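Local coordinates for protein tonb-dependent siderophore receptor (Acinetobacter baumannii, PDB 5FP1) that probably binds iron-loaded siderophores at the outer membrane for TonB-dependent iron uptake, and may bind ferric enterobactin with micromolar affinity, at residues L224-P235 and Y256-Q267; E76-R84 and A499-T507. One frame throughout, in Å; residues are numbered along the deposited sequence.

Contact 1 (L224-P235 and Y256-Q267)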
loop_
_atom_site.group_PDB
_atom_site.type_symbol
_atom_site.label_atom_id
_atom_site.label_comp_id
_atom_site.label_asym_id
_atom_site.label_seq_id
_atom_site.Cartn_x
_atom_site.Cartn_y
_atom_site.Cartn_z
ATOM N N LEU A 224 9.238 -10.968 9.494
ATOM C CA LEU A 224 8.588 -11.706 8.436
ATOM C C LEU A 224 9.580 -12.064 7.359
ATOM O O LEU A 224 10.376 -11.206 6.900
ATOM C CB LEU A 224 7.464 -10.877 7.804
ATOM C CG LEU A 224 6.643 -11.603 6.734
ATOM C CD1 LEU A 224 5.715 -12.625 7.338
ATOM C CD2 LEU A 224 5.825 -10.621 5.897
ATOM N N GLN A 225 9.536 -13.323 6.935
ATOM C CA GLN A 225 10.448 -13.790 5.902
ATOM C C GLN A 225 9.693 -14.628 4.902
ATOM O O GLN A 225 8.875 -15.487 5.284
ATOM C CB GLN A 225 11.621 -14.588 6.515
ATOM C CG GLN A 225 12.716 -14.875 5.488
ATOM C CD GLN A 225 14.053 -15.314 6.086
ATOM O OE1 GLN A 225 14.328 -15.191 7.302
ATOM N NE2 GLN A 225 14.918 -15.813 5.207
ATOM N N THR A 226 9.926 -14.351 3.614
ATOM C CA THR A 226 9.188 -15.012 2.536
ATOM C C THR A 226 10.116 -15.758 1.599
ATOM O O THR A 226 11.310 -15.444 1.488
ATOM C CB THR A 226 8.406 -14.009 1.648
ATOM O OG1 THR A 226 9.342 -13.328 0.796
ATOM C CG2 THR A 226 7.662 -12.999 2.469
ATOM N N ASP A 227 9.542 -16.717 0.870
ATOM C CA ASP A 227 10.285 -17.536 -0.089
ATOM C C ASP A 227 9.288 -17.923 -1.173
ATOM O O ASP A 227 8.533 -18.895 -1.020
ATOM C CB ASP A 227 10.838 -18.788 0.630
ATOM C CG ASP A 227 11.731 -19.663 -0.263
ATOM O OD1 ASP A 227 12.173 -19.236 -1.339
ATOM O OD2 ASP A 227 12.008 -20.804 0.138
ATOM N N ASP A 228 9.241 -17.139 -2.244
ATOM C CA ASP A 228 8.175 -17.225 -3.202
ATOM C C ASP A 228 8.679 -17.595 -4.596
ATOM O O ASP A 228 9.854 -17.364 -4.925
ATOM C CB ASP A 228 7.484 -15.870 -3.373
ATOM C CG ASP A 228 6.861 -15.327 -2.105
ATOM O OD1 ASP A 228 6.579 -16.082 -1.134
ATOM O OD2 ASP A 228 6.586 -14.103 -2.137
ATOM N N LYS A 229 7.764 -18.096 -5.414
ATOM C CA LYS A 229 7.946 -18.117 -6.863
ATOM C C LYS A 229 7.025 -16.974 -7.362
ATOM O O LYS A 229 5.829 -17.080 -7.262
ATOM C CB LYS A 229 7.538 -19.466 -7.465
ATOM C CG LYS A 229 8.434 -20.645 -7.082
ATOM C CD LYS A 229 9.860 -20.340 -7.530
ATOM C CE LYS A 229 10.853 -21.494 -7.372
ATOM N NZ LYS A 229 12.171 -21.045 -7.921
ATOM N N PRO A 230 7.605 -15.865 -7.847
ATOM C CA PRO A 230 6.816 -14.640 -8.026
ATOM C C PRO A 230 5.929 -14.661 -9.261
ATOM O O PRO A 230 6.225 -15.324 -10.261
ATOM C CB PRO A 230 7.897 -13.548 -8.166
ATOM C CG PRO A 230 9.064 -14.267 -8.761
ATOM C CD PRO A 230 9.038 -15.641 -8.123
ATOM N N ASP A 231 4.839 -13.925 -9.196
ATOM C CA ASP A 231 3.936 -13.828 -10.307
ATOM C C ASP A 231 4.549 -13.108 -11.483
ATOM O O ASP A 231 5.533 -12.352 -11.355
ATOM C CB ASP A 231 2.642 -13.127 -9.876
ATOM C CG ASP A 231 1.441 -13.513 -10.755
ATOM O OD1 ASP A 231 1.592 -14.335 -11.692
ATOM O OD2 ASP A 231 0.361 -12.969 -10.496
ATOM N N SER A 232 3.974 -13.397 -12.637
ATOM C CA SER A 232 4.253 -12.715 -13.872
ATOM C C SER A 232 2.992 -11.903 -14.173
ATOM O O SER A 232 2.336 -11.363 -13.271
ATOM C CB SER A 232 4.562 -13.733 -14.981
ATOM O OG SER A 232 4.939 -13.109 -16.211
ATOM N N GLY A 233 2.631 -11.811 -15.431
ATOM C CA GLY A 233 1.423 -11.110 -15.810
ATOM C C GLY A 233 0.948 -11.572 -17.173
ATOM O O GLY A 233 1.461 -12.563 -17.698
ATOM N N ILE A 234 -0.019 -10.849 -17.733
ATOM C CA ILE A 234 -0.573 -11.139 -19.058
ATOM C C ILE A 234 -0.238 -9.966 -19.975
ATOM O O ILE A 234 -0.486 -8.784 -19.624
ATOM C CB ILE A 234 -2.085 -11.385 -19.004
ATOM C CG1 ILE A 234 -2.423 -12.475 -17.993
ATOM C CG2 ILE A 234 -2.637 -11.712 -20.394
ATOM C CD1 ILE A 234 -1.797 -13.837 -18.278
ATOM N N PRO A 235 0.396 -10.259 -21.116
ATOM C CA PRO A 235 0.881 -9.167 -21.978
ATOM C C PRO A 235 -0.269 -8.433 -22.661
ATOM O O PRO A 235 -1.254 -9.071 -23.026
ATOM C CB PRO A 235 1.717 -9.897 -23.030
ATOM C CG PRO A 235 1.098 -11.266 -23.111
ATOM C CD PRO A 235 0.606 -11.581 -21.734
ATOM N N TYR A 256 0.393 -18.810 -16.664
ATOM C CA TYR A 256 1.599 -18.266 -16.021
ATOM C C TYR A 256 2.774 -18.233 -16.965
ATOM O O TYR A 256 3.184 -19.282 -17.473
ATOM C CB TYR A 256 1.961 -19.120 -14.813
ATOM C CG TYR A 256 3.177 -18.686 -14.025
ATOM C CD1 TYR A 256 3.179 -17.515 -13.271
ATOM C CD2 TYR A 256 4.324 -19.482 -13.993
ATOM C CE1 TYR A 256 4.289 -17.156 -12.519
ATOM C CE2 TYR A 256 5.424 -19.135 -13.251
ATOM C CZ TYR A 256 5.412 -17.971 -12.500
ATOM O OH TYR A 256 6.542 -17.645 -11.762
ATOM N N TYR A 257 3.326 -17.042 -17.183
ATOM C CA TYR A 257 4.466 -16.853 -18.057
ATOM C C TYR A 257 5.797 -16.703 -17.365
ATOM O O TYR A 257 6.821 -16.439 -18.016
ATOM C CB TYR A 257 4.220 -15.645 -18.977
ATOM C CG TYR A 257 3.074 -15.838 -19.901
ATOM C CD1 TYR A 257 3.058 -16.894 -20.803
ATOM C CD2 TYR A 257 1.942 -15.009 -19.842
ATOM C CE1 TYR A 257 1.985 -17.090 -21.655
ATOM C CE2 TYR A 257 0.877 -15.194 -20.700
ATOM C CZ TYR A 257 0.892 -16.247 -21.592
ATOM O OH TYR A 257 -0.183 -16.458 -22.417
ATOM N N GLY A 258 5.820 -16.900 -16.049
ATOM C CA GLY A 258 7.063 -16.913 -15.328
ATOM C C GLY A 258 7.870 -18.185 -15.593
ATOM O O GLY A 258 7.389 -19.128 -16.223
ATOM N N TRP A 259 9.091 -18.190 -15.101
ATOM C CA TRP A 259 10.057 -19.249 -15.370
ATOM C C TRP A 259 10.491 -19.788 -14.015
ATOM O O TRP A 259 11.386 -19.242 -13.370
ATOM C CB TRP A 259 11.202 -18.658 -16.158
ATOM C CG TRP A 259 12.175 -19.604 -16.755
ATOM C CD1 TRP A 259 12.282 -20.958 -16.540
ATOM C CD2 TRP A 259 13.200 -19.260 -17.667
ATOM N NE1 TRP A 259 13.311 -21.475 -17.298
ATOM C CE2 TRP A 259 13.894 -20.453 -17.998
ATOM C CE3 TRP A 259 13.581 -18.065 -18.284
ATOM C CZ2 TRP A 259 14.958 -20.472 -18.896
ATOM C CZ3 TRP A 259 14.634 -18.088 -19.184
ATOM C CH2 TRP A 259 15.322 -19.292 -19.476
ATOM N N LYS A 260 9.832 -20.851 -13.569
ATOM C CA LYS A 260 9.943 -21.250 -12.186
ATOM C C LYS A 260 11.314 -21.708 -11.765
ATOM O O LYS A 260 11.694 -21.493 -10.600
ATOM C CB LYS A 260 8.871 -22.271 -11.806
ATOM C CG LYS A 260 7.491 -21.644 -11.855
ATOM C CD LYS A 260 6.416 -22.605 -11.431
ATOM C CE LYS A 260 6.352 -22.752 -9.941
ATOM N NZ LYS A 260 5.032 -23.306 -9.598
ATOM N N ASP A 261 12.080 -22.282 -12.691
ATOM C CA ASP A 261 13.440 -22.716 -12.391
ATOM C C ASP A 261 14.404 -21.535 -12.295
ATOM O O ASP A 261 15.525 -21.706 -11.829
ATOM C CB ASP A 261 13.950 -23.692 -13.460
ATOM C CG ASP A 261 15.128 -24.553 -12.965
ATOM O OD1 ASP A 261 15.061 -25.025 -11.829
ATOM O OD2 ASP A 261 16.125 -24.712 -13.692
ATOM N N ARG A 262 13.997 -20.361 -12.796
ATOM C CA ARG A 262 14.849 -19.158 -12.782
ATOM C C ARG A 262 14.407 -18.119 -11.727
ATOM O O ARG A 262 15.233 -17.505 -11.045
ATOM C CB ARG A 262 14.794 -18.484 -14.137
ATOM C CG ARG A 262 15.767 -17.335 -14.297
ATOM C CD ARG A 262 15.477 -16.512 -15.521
ATOM N NE ARG A 262 14.237 -15.749 -15.423
ATOM C CZ ARG A 262 13.753 -14.957 -16.377
ATOM N NH1 ARG A 262 14.381 -14.829 -17.542
ATOM N NH2 ARG A 262 12.636 -14.275 -16.163
ATOM N N ASP A 263 13.103 -17.897 -11.666
ATOM C CA ASP A 263 12.504 -16.770 -10.951
ATOM C C ASP A 263 12.384 -17.102 -9.463
ATOM O O ASP A 263 12.234 -18.265 -9.085
ATOM C CB ASP A 263 11.100 -16.486 -11.478
ATOM C CG ASP A 263 11.072 -16.006 -12.937
ATOM O OD1 ASP A 263 12.117 -15.600 -13.513
ATOM O OD2 ASP A 263 9.952 -15.986 -13.479
ATOM N N PHE A 264 12.429 -16.084 -8.623
ATOM C CA PHE A 264 12.287 -16.280 -7.177
ATOM C C PHE A 264 12.063 -14.920 -6.538
ATOM O O PHE A 264 12.349 -13.885 -7.135
ATOM C CB PHE A 264 13.538 -16.945 -6.558
ATOM C CG PHE A 264 14.800 -16.128 -6.741
ATOM C CD1 PHE A 264 15.171 -15.165 -5.806
ATOM C CD2 PHE A 264 15.586 -16.298 -7.857
ATOM C CE1 PHE A 264 16.298 -14.376 -6.010
ATOM C CE2 PHE A 264 16.729 -15.544 -8.040
ATOM C CZ PHE A 264 17.069 -14.573 -7.130
ATOM N N GLN A 265 11.583 -14.926 -5.308
ATOM C CA GLN A 265 11.590 -13.707 -4.520
ATOM C C GLN A 265 11.672 -14.054 -3.068
ATOM O O GLN A 265 10.894 -14.862 -2.562
ATOM C CB GLN A 265 10.339 -12.856 -4.791
ATOM C CG GLN A 265 10.263 -11.555 -3.980
ATOM C CD GLN A 265 9.454 -10.473 -4.696
ATOM O OE1 GLN A 265 8.494 -10.775 -5.414
ATOM N NE2 GLN A 265 9.869 -9.198 -4.533
ATOM N N LYS A 266 12.610 -13.413 -2.402
ATOM C CA LYS A 266 12.813 -13.589 -0.982
ATOM C C LYS A 266 12.864 -12.227 -0.298
ATOM O O LYS A 266 13.696 -11.372 -0.620
ATOM C CB LYS A 266 14.139 -14.320 -0.748
ATOM C CG LYS A 266 14.150 -15.747 -1.285
ATOM C CD LYS A 266 15.574 -16.274 -1.452
ATOM C CE LYS A 266 15.551 -17.732 -1.887
ATOM N NZ LYS A 266 16.921 -18.318 -1.926
ATOM N N GLN A 267 11.923 -12.005 0.604
ATOM C CA GLN A 267 11.893 -10.788 1.378
ATOM C C GLN A 267 12.177 -11.140 2.821
ATOM O O GLN A 267 11.744 -12.186 3.327
ATOM C CB GLN A 267 10.521 -10.114 1.238
ATOM C CG GLN A 267 10.155 -9.796 -0.208
ATOM C CD GLN A 267 8.947 -8.901 -0.355
ATOM O OE1 GLN A 267 8.043 -8.896 0.478
ATOM N NE2 GLN A 267 8.924 -8.133 -1.423
HETATM O O HOH W 1 6.523 -12.728 -4.853
HETATM O O HOH W 2 7.757 -14.464 -12.801
HETATM O O HOH W 3 1.472 -14.960 -16.281
#
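With chi1 at 75°, T226 sets OG1 between its own backbone N and carbonyl carbon, where it accepts the backbone N-H of Q267; K229, bent at chi2 (-59°), carries its ammonium across to the turn at K260. Both serve the place where two antiparallel strands of the transmembrane beta-barrel, 215-226 and 264-279, run out into a long connection. D228 and Q265 form a hydrogen-bonded antiparallel pair, in which D228 N meets Q265 O at 2.8 Å and Q265 N returns to D228 O. At T226 the hydroxyl stands in for a carbonyl: T226 N reaches Q267 O at 2.8 Å, while Q267 N turns to OG1 at 2.9 Å. Beyond the strands, K229 NZ is shared by two carbonyls, K260 O at 2.8 Å and D263 O at 3.0 Å, each met almost end-on, which ties down the bend 259-263. Inside that bend R262 grips D263 OD1 side-on through NE and NH2, and D263 OD2, also bonded to T302, takes the backbone N of W259. P230 lays its CD against F264 CA. Its carbonyl is claimed by the Y256 hydroxyl at 2.8 Å, and a water joins the same oxygen to D263 OD2. Farther along, CE2 of the Y257 ring meets I234 CD1 and P235 CD, the side chains crossing at about a right angle, and the Y257 hydroxyl is bonded to L394 O. D231, whose other carboxylate oxygen is salt-bridged to K189, sets OD1 at the edge of the Y256 ring, 3.9 Å from CD1, and the backbone N of G258 lies over the centre of one face.

Contact 2 (E76-R84 and A499-T507)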
loop_
_atom_site.group_PDB
_atom_site.type_symbol
_atom_site.label_atom_id
_atom_site.label_comp_id
_atom_site.label_asym_id
_atom_site.label_seq_id
_atom_site.Cartn_x
_atom_site.Cartn_y
_atom_site.Cartn_z
ATOM N N GLU A 76 8.421 -3.243 -12.634
ATOM C CA GLU A 76 9.068 -3.443 -13.930
ATOM C C GLU A 76 10.577 -3.434 -13.754
ATOM O O GLU A 76 11.073 -3.866 -12.721
ATOM C CB GLU A 76 8.622 -2.415 -14.963
ATOM C CG GLU A 76 8.576 -2.984 -16.380
ATOM C CD GLU A 76 9.465 -2.205 -17.346
ATOM O OE1 GLU A 76 10.701 -2.374 -17.269
ATOM O OE2 GLU A 76 8.938 -1.430 -18.181
ATOM N N GLY A 77 11.319 -3.038 -14.782
ATOM C CA GLY A 77 12.760 -3.125 -14.728
ATOM C C GLY A 77 13.392 -2.160 -13.745
ATOM O O GLY A 77 14.422 -2.477 -13.146
ATOM N N GLY A 78 12.766 -1.002 -13.575
ATOM C CA GLY A 78 13.289 0.058 -12.735
ATOM C C GLY A 78 12.499 0.360 -11.486
ATOM O O GLY A 78 12.718 1.382 -10.841
ATOM N N ASN A 79 11.546 -0.509 -11.130
ATOM C CA ASN A 79 10.849 -0.346 -9.866
ATOM C C ASN A 79 10.339 -1.658 -9.317
ATOM O O ASN A 79 9.896 -2.503 -10.086
ATOM C CB ASN A 79 9.710 0.643 -10.007
ATOM C CG ASN A 79 8.571 0.114 -10.843
ATOM O OD1 ASN A 79 8.706 -0.086 -12.046
ATOM N ND2 ASN A 79 7.409 -0.051 -10.208
ATOM N N PRO A 80 10.413 -1.837 -7.986
ATOM C CA PRO A 80 10.129 -3.148 -7.400
ATOM C C PRO A 80 8.667 -3.527 -7.472
ATOM O O PRO A 80 7.788 -2.670 -7.688
ATOM C CB PRO A 80 10.597 -3.001 -5.949
ATOM C CG PRO A 80 10.472 -1.533 -5.669
ATOM C CD PRO A 80 10.834 -0.863 -6.969
ATOM N N ASN A 81 8.419 -4.824 -7.316
ATOM C CA ASN A 81 7.102 -5.407 -7.554
ATOM C C ASN A 81 6.340 -5.662 -6.250
ATOM O O ASN A 81 5.628 -6.657 -6.141
ATOM C CB ASN A 81 7.264 -6.736 -8.287
ATOM C CG ASN A 81 8.014 -7.780 -7.442
ATOM O OD1 ASN A 81 8.594 -7.457 -6.400
ATOM N ND2 ASN A 81 7.968 -9.046 -7.877
ATOM N N GLY A 82 6.502 -4.787 -5.249
ATOM C CA GLY A 82 5.835 -4.981 -3.957
ATOM C C GLY A 82 4.501 -4.239 -3.872
ATOM O O GLY A 82 3.867 -3.964 -4.898
ATOM N N ASP A 83 4.050 -3.927 -2.658
ATOM C CA ASP A 83 2.835 -3.132 -2.516
ATOM C C ASP A 83 3.052 -1.761 -3.178
ATOM O O ASP A 83 4.025 -1.058 -2.848
ATOM C CB ASP A 83 2.472 -2.903 -1.053
ATOM C CG ASP A 83 2.238 -4.186 -0.278
ATOM O OD1 ASP A 83 1.774 -5.203 -0.847
ATOM O OD2 ASP A 83 2.536 -4.166 0.933
ATOM N N ARG A 84 2.147 -1.372 -4.081
ATOM C CA ARG A 84 2.200 -0.040 -4.729
ATOM C C ARG A 84 0.811 0.596 -4.789
ATOM O O ARG A 84 0.193 0.656 -5.851
ATOM C CB ARG A 84 2.751 -0.144 -6.160
ATOM C CG ARG A 84 4.128 -0.766 -6.324
ATOM C CD ARG A 84 4.652 -0.588 -7.759
ATOM N NE ARG A 84 4.873 0.846 -7.985
ATOM C CZ ARG A 84 4.405 1.559 -9.008
ATOM N NH1 ARG A 84 3.804 0.988 -10.041
ATOM N NH2 ARG A 84 4.610 2.860 -9.031
ATOM N N ALA A 499 14.137 6.563 -1.816
ATOM C CA ALA A 499 15.301 6.190 -0.972
ATOM C C ALA A 499 16.114 5.094 -1.610
ATOM O O ALA A 499 16.804 4.322 -0.921
ATOM C CB ALA A 499 14.863 5.757 0.418
ATOM N N GLY A 500 16.037 5.026 -2.934
ATOM C CA GLY A 500 16.900 4.144 -3.686
ATOM C C GLY A 500 16.155 3.191 -4.599
ATOM O O GLY A 500 16.546 2.982 -5.748
ATOM N N TRP A 501 15.095 2.571 -4.106
ATOM C CA TRP A 501 14.412 1.565 -4.931
ATOM C C TRP A 501 12.932 1.561 -4.558
ATOM O O TRP A 501 12.555 1.275 -3.426
ATOM C CB TRP A 501 15.063 0.197 -4.732
ATOM C CG TRP A 501 14.803 -0.757 -5.875
ATOM C CD1 TRP A 501 14.124 -1.944 -5.824
ATOM C CD2 TRP A 501 15.166 -0.560 -7.237
ATOM N NE1 TRP A 501 14.044 -2.501 -7.088
ATOM C CE2 TRP A 501 14.673 -1.666 -7.972
ATOM C CE3 TRP A 501 15.855 0.457 -7.921
ATOM C CZ2 TRP A 501 14.887 -1.802 -9.330
ATOM C CZ3 TRP A 501 16.073 0.306 -9.283
ATOM C CH2 TRP A 501 15.590 -0.801 -9.965
ATOM N N GLY A 502 12.107 1.941 -5.511
ATOM C CA GLY A 502 10.695 2.124 -5.277
ATOM C C GLY A 502 10.106 2.771 -6.517
ATOM O O GLY A 502 10.554 2.526 -7.641
ATOM N N ASP A 503 9.128 3.624 -6.297
ATOM C CA ASP A 503 8.375 4.231 -7.391
ATOM C C ASP A 503 9.365 4.926 -8.328
ATOM O O ASP A 503 10.096 5.815 -7.894
ATOM C CB ASP A 503 7.356 5.218 -6.807
ATOM C CG ASP A 503 6.375 5.757 -7.888
ATOM O OD1 ASP A 503 6.861 6.100 -8.964
ATOM O OD2 ASP A 503 5.148 5.742 -7.674
ATOM N N ASN A 504 9.424 4.507 -9.591
ATOM C CA ASN A 504 10.423 5.029 -10.510
ATOM C C ASN A 504 10.218 6.511 -10.857
ATOM O O ASN A 504 11.162 7.163 -11.303
ATOM C CB ASN A 504 10.503 4.186 -11.794
ATOM C CG ASN A 504 9.140 3.926 -12.403
ATOM O OD1 ASN A 504 8.292 3.238 -11.822
ATOM N ND2 ASN A 504 8.918 4.485 -13.584
ATOM N N SER A 505 9.031 7.065 -10.587
ATOM C CA SER A 505 8.831 8.484 -10.824
ATOM C C SER A 505 9.654 9.313 -9.833
ATOM O O SER A 505 9.891 10.493 -10.074
ATOM C CB SER A 505 7.349 8.857 -10.771
ATOM O OG SER A 505 6.828 8.691 -9.464
ATOM N N GLU A 506 10.129 8.686 -8.748
ATOM C CA GLU A 506 10.842 9.395 -7.681
ATOM C C GLU A 506 12.380 9.232 -7.728
ATOM O O GLU A 506 13.113 9.765 -6.900
ATOM C CB GLU A 506 10.307 8.940 -6.315
ATOM C CG GLU A 506 8.805 9.185 -6.141
ATOM C CD GLU A 506 8.210 8.449 -4.960
ATOM O OE1 GLU A 506 8.982 7.864 -4.153
ATOM O OE2 GLU A 506 6.962 8.460 -4.822
ATOM N N THR A 507 12.853 8.492 -8.696
ATOM C CA THR A 507 14.252 8.097 -8.772
ATOM C C THR A 507 15.107 9.326 -9.125
ATOM O O THR A 507 14.789 10.093 -10.037
ATOM C CB THR A 507 14.407 6.942 -9.794
ATOM O OG1 THR A 507 14.029 5.713 -9.148
ATOM C CG2 THR A 507 15.852 6.800 -10.298
HETATM O O HOH W 4 13.287 2.471 -8.212
HETATM O O HOH W 5 14.125 3.619 -11.055
#
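W501 and P80 meet where almost no direct hydrogen bonding joins the loops 76-84 and 499-507, although one belongs to the plug and the other to the barrel of this TonB-dependent receptor; water and an indole face do much of the work. The ring of W501 receives P80 over its five-membered part, a CH-pi contact with CD 3.8 Å from the centroid and 21° off the normal. A chi1 of -158° keeps CG roughly opposite the backbone N of W501 and lets the six-membered end run against G78, where CH2 comes within 3.6 Å of the G78 carbonyl carbon. The indole N-H is bonded to Y299. Over the same face, the carbonyl of G78 accepts from two waters, one taking the N-H of G502 and the other bonded to T507 OG1 at 2.8 Å. These solvent bridges connect the two loops without a direct peptide-to-peptide bond. Farther along the loop, R84 NH2 forms a weak, bent salt-bridge bond of 3.2 Å to D503 OD2, its guanidinium and the carboxylate planes turned 77° apart. The firmer partner of R84 is E93, and D503 OD2 also receives S91. The second oxygen, OD1, accepts S505 N at 2.9 Å in an Asx turn and the S505 hydroxyl as well, which steadies the carboxylate. In the fold, the plug loop between strands 71-72 and 85-87 meets the loop joining barrel strands 482-493 and 518-531, while W501 packs on strands 315-341 and 405-428 and P80 touches Y299 of strand 284-304.

Contact 1 is the more buried and the larger, and it is internal to the barrel: neighbouring strands and their connection, held by direct backbone bonds, a shared lysine and a tyrosine hydroxyl. Contact 2, partly buried and nearer the centre of the chain, brings plug to barrel through loops alone, with proline-on-indole packing, bridging waters and one weak salt bridge. Their centres lie about 17 Å apart, yet they touch, since Q265 NE2 of contact 1 and N81 OD1 of contact 2 form a probable hydrogen bond of 2.9 Å. Along the chain, 224-267 is nested within the loop that contact 2 closes.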